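Local coordinates for venom allergen-like (VAL) 4 protein (Schistosoma mansoni, PDB 4P27) that binds lipid as a probably secreted member of the SCP/TAPS (CAP) family that lacks the prototypical CAP motifs, at residues 10-15 with 84-89; 30-36 with 150-155; 42-48 with 67-71. One frame throughout, in Å; residues are numbered along the deposited sequence.

Contact 1: residues 10-15 with 84-89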
loop_
_atom_site.group_PDB
_atom_site.type_symbol
_atom_site.label_atom_id
_atom_site.label_comp_id
_atom_site.label_asym_id
_atom_site.label_seq_id
_atom_site.Cartn_x
_atom_site.Cartn_y
_atom_site.Cartn_z
ATOM N N ALA A 10 2.717 -0.042 13.275
ATOM C CA ALA A 10 1.781 0.957 12.910
ATOM C C ALA A 10 1.407 0.883 11.372
ATOM O O ALA A 10 0.233 1.079 11.004
ATOM C CB ALA A 10 2.409 2.323 13.261
ATOM N N ILE A 11 2.407 0.671 10.498
ATOM C CA ILE A 11 2.137 0.712 9.051
ATOM C C ILE A 11 1.258 -0.549 8.761
ATOM O O ILE A 11 0.296 -0.460 8.104
ATOM C CB ILE A 11 3.436 0.655 8.281
ATOM C CG1 ILE A 11 4.149 2.024 8.385
ATOM C CG2 ILE A 11 3.169 0.265 6.786
ATOM C CD1 ILE A 11 5.634 1.921 8.041
ATOM N N TYR A 12 1.605 -1.696 9.325
ATOM C CA TYR A 12 0.844 -2.958 9.171
ATOM C C TYR A 12 -0.594 -2.828 9.618
ATOM O O TYR A 12 -1.555 -3.151 8.846
ATOM C CB TYR A 12 1.570 -4.089 9.951
ATOM C CG TYR A 12 1.052 -5.491 9.700
ATOM C CD1 TYR A 12 0.493 -5.860 8.426
ATOM C CD2 TYR A 12 1.115 -6.457 10.700
ATOM C CE1 TYR A 12 0.059 -7.152 8.192
ATOM C CE2 TYR A 12 0.623 -7.784 10.491
ATOM C CZ TYR A 12 0.094 -8.112 9.241
ATOM O OH TYR A 12 -0.380 -9.388 9.002
ATOM N N ASN A 13 -0.794 -2.249 10.810
ATOM C CA ASN A 13 -2.192 -2.102 11.288
ATOM C C ASN A 13 -2.994 -1.089 10.475
ATOM O O ASN A 13 -4.214 -1.178 10.363
ATOM C CB ASN A 13 -2.223 -1.618 12.759
ATOM C CG ASN A 13 -1.744 -2.681 13.775
ATOM O OD1 ASN A 13 -1.266 -2.303 14.847
ATOM N ND2 ASN A 13 -1.786 -3.954 13.430
ATOM N N PHE A 14 -2.349 -0.025 10.045
ATOM C CA PHE A 14 -3.053 0.972 9.238
ATOM C C PHE A 14 -3.546 0.265 7.928
ATOM O O PHE A 14 -4.674 0.460 7.514
ATOM C CB PHE A 14 -2.079 2.126 8.887
ATOM C CG PHE A 14 -2.779 3.285 8.216
ATOM C CD1 PHE A 14 -3.021 3.274 6.827
ATOM C CD2 PHE A 14 -3.190 4.392 8.942
ATOM C CE1 PHE A 14 -3.702 4.302 6.228
ATOM C CE2 PHE A 14 -3.846 5.477 8.329
ATOM C CZ PHE A 14 -4.111 5.427 6.977
ATOM N N HIS A 15 -2.697 -0.574 7.323
ATOM C CA HIS A 15 -3.146 -1.314 6.115
ATOM C C HIS A 15 -4.280 -2.307 6.405
ATOM O O HIS A 15 -5.279 -2.340 5.687
ATOM C CB HIS A 15 -1.980 -2.106 5.502
ATOM C CG HIS A 15 -1.067 -1.275 4.683
ATOM N ND1 HIS A 15 -0.062 -0.515 5.245
ATOM C CD2 HIS A 15 -0.915 -1.165 3.330
ATOM C CE1 HIS A 15 0.630 0.084 4.279
ATOM N NE2 HIS A 15 0.161 -0.321 3.108
ATOM N N ILE A 84 5.359 8.809 9.836
ATOM C CA ILE A 84 4.736 7.606 9.316
ATOM C C ILE A 84 3.216 7.690 9.155
ATOM O O ILE A 84 2.670 7.413 8.081
ATOM C CB ILE A 84 5.250 6.484 10.156
ATOM C CG1 ILE A 84 6.759 6.394 9.897
ATOM C CG2 ILE A 84 4.455 5.205 9.988
ATOM C CD1 ILE A 84 7.221 4.980 10.057
ATOM N N GLU A 85 2.539 8.210 10.154
ATOM C CA GLU A 85 1.091 8.343 10.014
ATOM C C GLU A 85 0.699 9.339 8.946
ATOM O O GLU A 85 -0.352 9.188 8.318
ATOM C CB GLU A 85 0.382 8.705 11.373
ATOM C CG GLU A 85 0.535 7.646 12.499
ATOM C CD GLU A 85 -0.112 6.263 12.246
ATOM O OE1 GLU A 85 -1.270 6.181 11.789
ATOM O OE2 GLU A 85 0.522 5.221 12.532
ATOM N N GLY A 86 1.501 10.389 8.765
ATOM C CA GLY A 86 1.168 11.307 7.721
ATOM C C GLY A 86 1.289 10.598 6.370
ATOM O O GLY A 86 0.450 10.785 5.500
ATOM N N ALA A 87 2.390 9.858 6.194
ATOM C CA ALA A 87 2.609 9.086 4.977
ATOM C C ALA A 87 1.372 8.161 4.700
ATOM O O ALA A 87 0.805 8.205 3.589
ATOM C CB ALA A 87 3.869 8.286 5.117
ATOM N N MET A 88 0.893 7.432 5.722
ATOM C CA MET A 88 -0.159 6.407 5.542
ATOM C C MET A 88 -1.408 7.108 5.079
ATOM O O MET A 88 -2.107 6.640 4.168
ATOM C CB MET A 88 -0.477 5.615 6.821
ATOM C CG MET A 88 0.604 4.673 7.362
ATOM S SD MET A 88 1.205 3.602 6.011
ATOM C CE MET A 88 2.699 4.357 5.354
ATOM N N LYS A 89 -1.668 8.265 5.684
ATOM C CA LYS A 89 -2.868 9.014 5.431
ATOM C C LYS A 89 -2.814 9.659 4.038
ATOM O O LYS A 89 -3.817 9.732 3.333
ATOM C CB LYS A 89 -2.983 10.128 6.465
ATOM C CG LYS A 89 -4.419 10.561 6.641
ATOM C CD LYS A 89 -4.593 12.052 6.944
ATOM C CE LYS A 89 -6.043 12.266 7.399
ATOM N NZ LYS A 89 -6.279 13.485 8.218
HETATM O O HOH W 1 -1.537 2.567 12.362
#

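Contact 2: residues 30-36 with 150-155. With NAG (2-acetamido-2-deoxy-beta-D-glucopyranose), chain B.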
loop_
_atom_site.group_PDB
_atom_site.type_symbol
_atom_site.label_atom_id
_atom_site.label_comp_id
_atom_site.label_asym_id
_atom_site.label_seq_id
_atom_site.Cartn_x
_atom_site.Cartn_y
_atom_site.Cartn_z
ATOM N N GLN A 30 -16.526 5.233 -2.043
ATOM C CA GLN A 30 -15.914 4.096 -2.796
ATOM C C GLN A 30 -16.831 2.920 -2.600
ATOM O O GLN A 30 -17.192 2.692 -1.481
ATOM C CB GLN A 30 -14.493 3.740 -2.228
ATOM C CG GLN A 30 -13.363 4.737 -2.563
ATOM C CD GLN A 30 -13.234 4.999 -4.055
ATOM O OE1 GLN A 30 -13.502 4.137 -4.878
ATOM N NE2 GLN A 30 -12.773 6.193 -4.404
ATOM N N PRO A 31 -17.136 2.114 -3.651
ATOM C CA PRO A 31 -17.977 0.930 -3.399
ATOM C C PRO A 31 -17.307 -0.044 -2.437
ATOM O O PRO A 31 -16.093 -0.122 -2.417
ATOM C CB PRO A 31 -18.147 0.306 -4.790
ATOM C CG PRO A 31 -16.868 0.654 -5.521
ATOM C CD PRO A 31 -16.574 2.091 -5.025
ATOM N N PRO A 32 -18.097 -0.790 -1.637
ATOM C CA PRO A 32 -17.431 -1.691 -0.707
ATOM C C PRO A 32 -16.893 -2.903 -1.436
ATOM O O PRO A 32 -17.474 -3.326 -2.409
ATOM C CB PRO A 32 -18.596 -2.162 0.255
ATOM C CG PRO A 32 -19.842 -1.976 -0.553
ATOM C CD PRO A 32 -19.560 -0.670 -1.340
ATOM N N ALA A 33 -15.868 -3.523 -0.889
ATOM C CA ALA A 33 -15.277 -4.653 -1.506
ATOM C C ALA A 33 -15.933 -5.956 -1.063
ATOM O O ALA A 33 -16.242 -6.139 0.159
ATOM C CB ALA A 33 -13.824 -4.676 -1.111
ATOM N N LYS A 34 -16.118 -6.877 -2.007
ATOM C CA LYS A 34 -16.707 -8.157 -1.701
ATOM C C LYS A 34 -15.755 -9.073 -0.914
ATOM O O LYS A 34 -16.176 -9.764 0.026
ATOM C CB LYS A 34 -17.126 -8.884 -2.967
ATOM C CG LYS A 34 -17.921 -10.186 -2.729
ATOM C CD LYS A 34 -17.914 -11.016 -4.005
ATOM C CE LYS A 34 -19.269 -11.616 -4.351
ATOM N NZ LYS A 34 -19.034 -13.076 -4.443
ATOM N N ASN A 35 -14.496 -9.117 -1.318
ATOM C CA ASN A 35 -13.487 -9.960 -0.687
ATOM C C ASN A 35 -12.088 -9.225 -0.779
ATOM O O ASN A 35 -11.853 -8.496 -1.764
ATOM C CB ASN A 35 -13.370 -11.271 -1.431
ATOM C CG ASN A 35 -12.281 -12.158 -0.826
ATOM O OD1 ASN A 35 -12.484 -12.683 0.276
ATOM N ND2 ASN A 35 -11.087 -12.268 -1.496
ATOM N N LEU A 36 -11.179 -9.439 0.179
ATOM C CA LEU A 36 -9.765 -8.985 0.050
ATOM C C LEU A 36 -9.008 -10.062 0.766
ATOM O O LEU A 36 -9.446 -10.513 1.804
ATOM C CB LEU A 36 -9.553 -7.659 0.783
ATOM C CG LEU A 36 -10.302 -6.470 0.245
ATOM C CD1 LEU A 36 -9.970 -5.277 1.134
ATOM C CD2 LEU A 36 -10.070 -6.205 -1.260
ATOM N N TYR A 150 -10.542 -4.585 -6.690
ATOM C CA TYR A 150 -11.381 -5.620 -6.089
ATOM C C TYR A 150 -12.785 -5.743 -6.776
ATOM O O TYR A 150 -13.202 -4.882 -7.558
ATOM C CB TYR A 150 -11.557 -5.387 -4.569
ATOM C CG TYR A 150 -12.126 -3.995 -4.201
ATOM C CD1 TYR A 150 -13.484 -3.715 -4.315
ATOM C CD2 TYR A 150 -11.269 -2.994 -3.721
ATOM C CE1 TYR A 150 -13.990 -2.425 -4.002
ATOM C CE2 TYR A 150 -11.751 -1.733 -3.374
ATOM C CZ TYR A 150 -13.129 -1.455 -3.508
ATOM O OH TYR A 150 -13.569 -0.163 -3.240
ATOM N N GLU A 151 -13.549 -6.748 -6.385
ATOM C CA GLU A 151 -14.947 -6.840 -6.868
ATOM C C GLU A 151 -15.842 -6.100 -5.886
ATOM O O GLU A 151 -15.726 -6.337 -4.677
ATOM C CB GLU A 151 -15.396 -8.235 -6.745
ATOM C CG GLU A 151 -14.937 -9.212 -7.782
ATOM C CD GLU A 151 -15.649 -10.543 -7.504
ATOM O OE1 GLU A 151 -16.706 -10.536 -6.821
ATOM O OE2 GLU A 151 -15.141 -11.592 -7.932
ATOM N N ALA A 152 -16.743 -5.270 -6.390
ATOM C CA ALA A 152 -17.708 -4.568 -5.522
ATOM C C ALA A 152 -18.789 -5.533 -4.941
ATOM O O ALA A 152 -19.013 -6.622 -5.467
ATOM C CB ALA A 152 -18.380 -3.462 -6.324
ATOM N N LYS A 153 -19.440 -5.135 -3.864
ATOM C CA LYS A 153 -20.616 -5.851 -3.348
ATOM C C LYS A 153 -21.575 -4.721 -2.983
ATOM O O LYS A 153 -21.196 -3.519 -3.040
ATOM C CB LYS A 153 -20.299 -6.745 -2.135
ATOM C CG LYS A 153 -20.088 -5.874 -0.863
ATOM C CD LYS A 153 -19.850 -6.708 0.409
ATOM C CE LYS A 153 -19.537 -5.752 1.570
ATOM N NZ LYS A 153 -19.056 -6.551 2.737
ATOM N N PRO A 154 -22.860 -5.086 -2.775
ATOM C CA PRO A 154 -23.899 -4.093 -2.582
ATOM C C PRO A 154 -23.674 -3.401 -1.235
ATOM O O PRO A 154 -23.294 -4.054 -0.241
ATOM C CB PRO A 154 -25.210 -4.916 -2.578
ATOM C CG PRO A 154 -24.868 -6.232 -3.225
ATOM C CD PRO A 154 -23.361 -6.452 -3.069
ATOM N N GLU A 155 -23.803 -2.094 -1.206
ATOM C CA GLU A 155 -23.692 -1.377 0.071
ATOM C C GLU A 155 -24.607 -1.941 1.232
ATOM O O GLU A 155 -24.185 -1.939 2.378
ATOM C CB GLU A 155 -23.777 0.130 -0.128
ATOM C CG GLU A 155 -25.213 0.632 -0.176
ATOM C CD GLU A 155 -25.349 2.062 -0.705
ATOM O OE1 GLU A 155 -26.514 2.545 -0.800
ATOM O OE2 GLU A 155 -24.301 2.707 -1.025
HETATM C C1 NAG B . -10.052 -9.944 -7.039
HETATM C C2 NAG B . -10.702 -11.335 -6.961
HETATM C C3 NAG B . -11.010 -11.916 -8.306
HETATM C C4 NAG B . -11.783 -10.896 -9.092
HETATM C C5 NAG B . -10.927 -9.660 -9.254
HETATM C C6 NAG B . -11.629 -8.710 -10.185
HETATM C C7 NAG B . -9.870 -12.362 -4.992
HETATM C C8 NAG B . -8.893 -13.293 -4.387
HETATM N N2 NAG B . -9.886 -12.299 -6.291
HETATM O O3 NAG B . -11.757 -13.113 -8.133
HETATM O O4 NAG B . -12.099 -11.426 -10.343
HETATM O O5 NAG B . -10.683 -9.097 -7.978
HETATM O O6 NAG B . -10.942 -7.487 -10.293
HETATM O O7 NAG B . -10.577 -11.703 -4.292
HETATM O O HOH W 2 -12.027 1.773 -4.339
HETATM O O HOH W 3 -12.420 -8.841 -4.445
#

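Contact 3: residues 42-48 with 67-71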
loop_
_atom_site.group_PDB
_atom_site.type_symbol
_atom_site.label_atom_id
_atom_site.label_comp_id
_atom_site.label_asym_id
_atom_site.label_seq_id
_atom_site.Cartn_x
_atom_site.Cartn_y
_atom_site.Cartn_z
ATOM N N ASN A 42 5.770 -10.015 5.795
ATOM C CA ASN A 42 6.735 -10.914 5.192
ATOM C C ASN A 42 8.100 -10.309 5.348
ATOM O O ASN A 42 8.328 -9.130 5.008
ATOM C CB ASN A 42 6.499 -11.107 3.731
ATOM C CG ASN A 42 7.565 -11.987 3.092
ATOM O OD1 ASN A 42 8.627 -11.561 2.639
ATOM N ND2 ASN A 42 7.231 -13.247 2.981
ATOM N N LYS A 43 9.018 -11.069 5.921
ATOM C CA LYS A 43 10.278 -10.509 6.493
ATOM C C LYS A 43 11.178 -10.138 5.348
ATOM O O LYS A 43 11.905 -9.154 5.409
ATOM C CB LYS A 43 10.994 -11.597 7.321
ATOM C CG LYS A 43 11.717 -11.139 8.565
ATOM C CD LYS A 43 11.091 -11.770 9.806
ATOM C CE LYS A 43 12.039 -12.764 10.459
ATOM N NZ LYS A 43 11.335 -13.607 11.477
ATOM N N LEU A 44 11.152 -10.963 4.293
ATOM C CA LEU A 44 11.951 -10.719 3.103
ATOM C C LEU A 44 11.521 -9.408 2.343
ATOM O O LEU A 44 12.394 -8.618 1.865
ATOM C CB LEU A 44 11.888 -11.929 2.148
ATOM C CG LEU A 44 13.162 -12.368 1.425
ATOM C CD1 LEU A 44 12.822 -13.302 0.252
ATOM C CD2 LEU A 44 14.121 -11.209 1.041
ATOM N N LEU A 45 10.214 -9.206 2.199
ATOM C CA LEU A 45 9.716 -7.965 1.604
ATOM C C LEU A 45 10.213 -6.769 2.501
ATOM O O LEU A 45 10.645 -5.730 1.949
ATOM C CB LEU A 45 8.222 -7.999 1.507
ATOM C CG LEU A 45 7.457 -8.909 0.547
ATOM C CD1 LEU A 45 5.975 -8.557 0.657
ATOM C CD2 LEU A 45 7.955 -8.720 -0.911
ATOM N N ALA A 46 10.128 -6.924 3.830
ATOM C CA ALA A 46 10.417 -5.851 4.797
ATOM C C ALA A 46 11.918 -5.477 4.786
ATOM O O ALA A 46 12.285 -4.309 4.712
ATOM C CB ALA A 46 9.977 -6.221 6.193
ATOM N N ASN A 47 12.771 -6.483 4.718
ATOM C CA ASN A 47 14.187 -6.239 4.623
ATOM C C ASN A 47 14.569 -5.615 3.335
ATOM O O ASN A 47 15.485 -4.741 3.313
ATOM C CB ASN A 47 14.967 -7.544 4.800
ATOM C CG ASN A 47 14.807 -8.089 6.184
ATOM O OD1 ASN A 47 14.309 -7.396 7.089
ATOM N ND2 ASN A 47 15.181 -9.355 6.371
ATOM N N LYS A 48 13.943 -6.049 2.234
ATOM C CA LYS A 48 14.328 -5.448 0.955
ATOM C C LYS A 48 13.884 -3.996 0.956
ATOM O O LYS A 48 14.623 -3.103 0.465
ATOM C CB LYS A 48 13.837 -6.221 -0.234
ATOM C CG LYS A 48 14.711 -7.502 -0.392
ATOM C CD LYS A 48 15.961 -7.325 -1.259
ATOM C CE LYS A 48 15.589 -6.606 -2.549
ATOM N NZ LYS A 48 16.767 -6.407 -3.408
ATOM N N ILE A 67 13.120 -7.197 -7.306
ATOM C CA ILE A 67 13.415 -8.627 -7.402
ATOM C C ILE A 67 13.617 -9.130 -5.995
ATOM O O ILE A 67 14.586 -8.749 -5.380
ATOM C CB ILE A 67 14.685 -8.895 -8.283
ATOM C CG1 ILE A 67 14.462 -8.225 -9.663
ATOM C CG2 ILE A 67 14.866 -10.422 -8.360
ATOM C CD1 ILE A 67 15.677 -8.076 -10.634
ATOM N N ILE A 68 12.690 -9.918 -5.451
ATOM C CA ILE A 68 12.739 -10.238 -4.046
ATOM C C ILE A 68 12.377 -11.713 -3.984
ATOM O O ILE A 68 11.266 -12.124 -4.471
ATOM C CB ILE A 68 11.727 -9.347 -3.167
ATOM C CG1 ILE A 68 12.033 -7.825 -3.352
ATOM C CG2 ILE A 68 11.855 -9.710 -1.662
ATOM C CD1 ILE A 68 11.019 -6.890 -2.659
ATOM N N GLY A 69 13.291 -12.506 -3.406
ATOM C CA GLY A 69 13.096 -13.980 -3.290
ATOM C C GLY A 69 12.510 -14.527 -4.520
ATOM O O GLY A 69 12.975 -14.145 -5.598
ATOM N N ASP A 70 11.443 -15.324 -4.385
ATOM C CA ASP A 70 10.721 -15.967 -5.498
ATOM C C ASP A 70 9.496 -15.256 -5.936
ATOM O O ASP A 70 8.775 -15.775 -6.833
ATOM C CB ASP A 70 10.261 -17.427 -5.127
ATOM C CG ASP A 70 11.465 -18.264 -4.707
ATOM O OD1 ASP A 70 12.569 -18.106 -5.337
ATOM O OD2 ASP A 70 11.352 -18.959 -3.689
ATOM N N PHE A 71 9.198 -14.097 -5.348
ATOM C CA PHE A 71 7.898 -13.482 -5.715
ATOM C C PHE A 71 7.883 -13.193 -7.205
ATOM O O PHE A 71 8.767 -12.521 -7.708
ATOM C CB PHE A 71 7.714 -12.192 -4.895
ATOM C CG PHE A 71 7.499 -12.468 -3.407
ATOM C CD1 PHE A 71 6.362 -13.132 -2.972
ATOM C CD2 PHE A 71 8.473 -12.096 -2.473
ATOM C CE1 PHE A 71 6.159 -13.396 -1.622
ATOM C CE2 PHE A 71 8.264 -12.339 -1.126
ATOM C CZ PHE A 71 7.134 -13.014 -0.704
#

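Contact 1: residues 10-15 with 84-89
Phe14 and Met88 carry this helix-helix contact. The CB methylene of Met88 sits squarely over one face of the Phe14 ring, 3.3 Å from CB to the ring centroid and only 5° off the ring normal, a CH-pi contact near the middle of the ring. The two side chains run past each other in opposite directions. Beyond CB the bend at chi2 carries SD toward the first helix, and chi3 then turns CE. The sulfur is 3.9 Å from Ile11 CG2, and it lies obliquely to both Phe14 and His15, a Met-aromatic contact with SD 5.0 Å from the Phe14 centroid. One turn nearer the N termini, Ile11 and Ile84 cross at about a right angle, with Ile11 CG1 3.6 Å from Ile84 CG2. At the polar rim, Glu85 curls back so that OE2 rests 3.5 Å from Ala10 CB, and a water hydrogen-bonded to Ala10 O reaches OE2 weakly.

Further bonds position the His15 ring beside Met88 SD. With CG anti to the carbonyl carbon (chi1 -79°), the ring folds back along its own helix, and its ND1 donates to Ile11 O at 2.9 Å in a nearly straight bond. That oxygen also takes His15 N, so it is gripped twice, while the ring's NE2 pairs with Tyr140 OH. Both ring nitrogens are therefore engaged, which should fix the ring's rotation.

The axes of 10-15 and 84-89 come within 10.4 Å and cross at -27°; these segments belong to helices 6-22 and 84-93. They pack beside one another on the central sheet, as expected of the alpha-beta-alpha CAP sandwich: Ile11 and His15 touch Cys138 of strand 133-141, Ile84 touches Ile136, and Phe14 also meets Met115 of helix 110-115.

Contact 2: residues 30-36 with 150-155
Tyr150 takes chi1 of 56°, its CG lodged between the backbone N and the carbonyl carbon, and this turns the ring across residues 31-33. Ala33 CB lies over one face, offset toward the rim, 3.6 Å from the ring centroid in a CH-pi contact. The hydroxyl projects further and donates to Pro31 O at 2.7 Å, close to the line of that carbonyl. A water between Tyr150 OH and Gln30 OE1 extends the link. Leu36 CD2 packs obliquely against Tyr150 CB, from the same side of the ring plane as Ala33.

Lys153 has a similar first torsion (chi1 74°) but is extended from there on. Its aliphatic chain crosses Pro32 at about a right angle, with CG 3.9 Å from Pro32 CG, before NZ reaches Lys23 O.

Between these side chains the two backbones form a single beta bridge at Ala33 and Ala152: Lys34 N donates to Glu151 O at 2.8 Å, and Lys153 N to Pro32 O at 3.0 Å. The bridge joins the loop after helix 6-22 to the C-terminal segment that follows strand 133-141, the last strand of the CAP fold. Pro32 also touches Cys25 and Cys158, the disulfide that ties this same segment to the early loop.

On the outer side, Lys34 and Glu151 lie alongside each other, pointing the same way, but their charged ends stay 4.2 Å apart from NZ to OE1, beyond a salt bridge. Asn35 ND2 donates to NAG O7 at 2.9 Å. A water held by Asn35 O and Glu151 N leans weakly on the same sugar oxygen. Glu151 flanks the sugar near its C4; the glycan is carried by Asn118.

Contact 3: residues 42-48 with 67-71
Ile68 and Phe71, the two ends of a type II' beta turn, press against the first turns of helix 43-54 in the CAP domain, with Asn42 as the N-cap of that helix. The dense part is apolar. Leu45 CD2 lies between the two turn residues, 4.0 Å from Ile68 CD1 and 3.6 Å from Phe71 CE2, approaching the ring obliquely. Ile68 slides past Lys48 in the opposite direction, its CD1 3.8 Å from Lys48 CB. Both Leu45 and Ile68 are buried and share Ile74 as a further neighbour, while Phe71 continues to Ala141 of strand 133-141.

The outer side is more open to solvent, with Leu44 and Gly69 both exposed. Leu44 spreads its methyls over the turn: CD2 touches Ile68 CG2, and CD1 rests 3.6 Å from Gly69 CA. Gly69 has a positive phi, as the second residue of such a turn usually does. At the far end, Lys48 folds at chi2 and chi3, laying CE 3.7 Å from Ile67 O, and its NZ makes a weak bond to Asn64 O.

Asn42 joins cap and ring. Its amide plane stands 76° from the Phe71 ring, and ND2 meets the ring edge in plane, 3.7 Å from CZ. The other amide atom, OD1, accepts Leu45 N at 2.9 Å in the carbonyl plane, on a lone pair.

Overall arrangement
From the N terminus, helix 6-22 supplies the first half of contact 1, and the loop after it supplies residues 30-36 of contact 2. Strand 40-41 leads into helix 43-54, whose first turns meet residues 67-71, 19 residues beyond Lys48, so contact 3 closes a short loop lying wholly within the spans of the other two. Contact 1 closes next, when helix 84-93 returns to helix 6-22; contact 2 waits for the C-terminal tail at 150-155 and thus crosses contact 1. Together they pair two helices, fasten the tail, and seat a turn on a third helix. None touches another: centres lie about 20 to 29 Å apart.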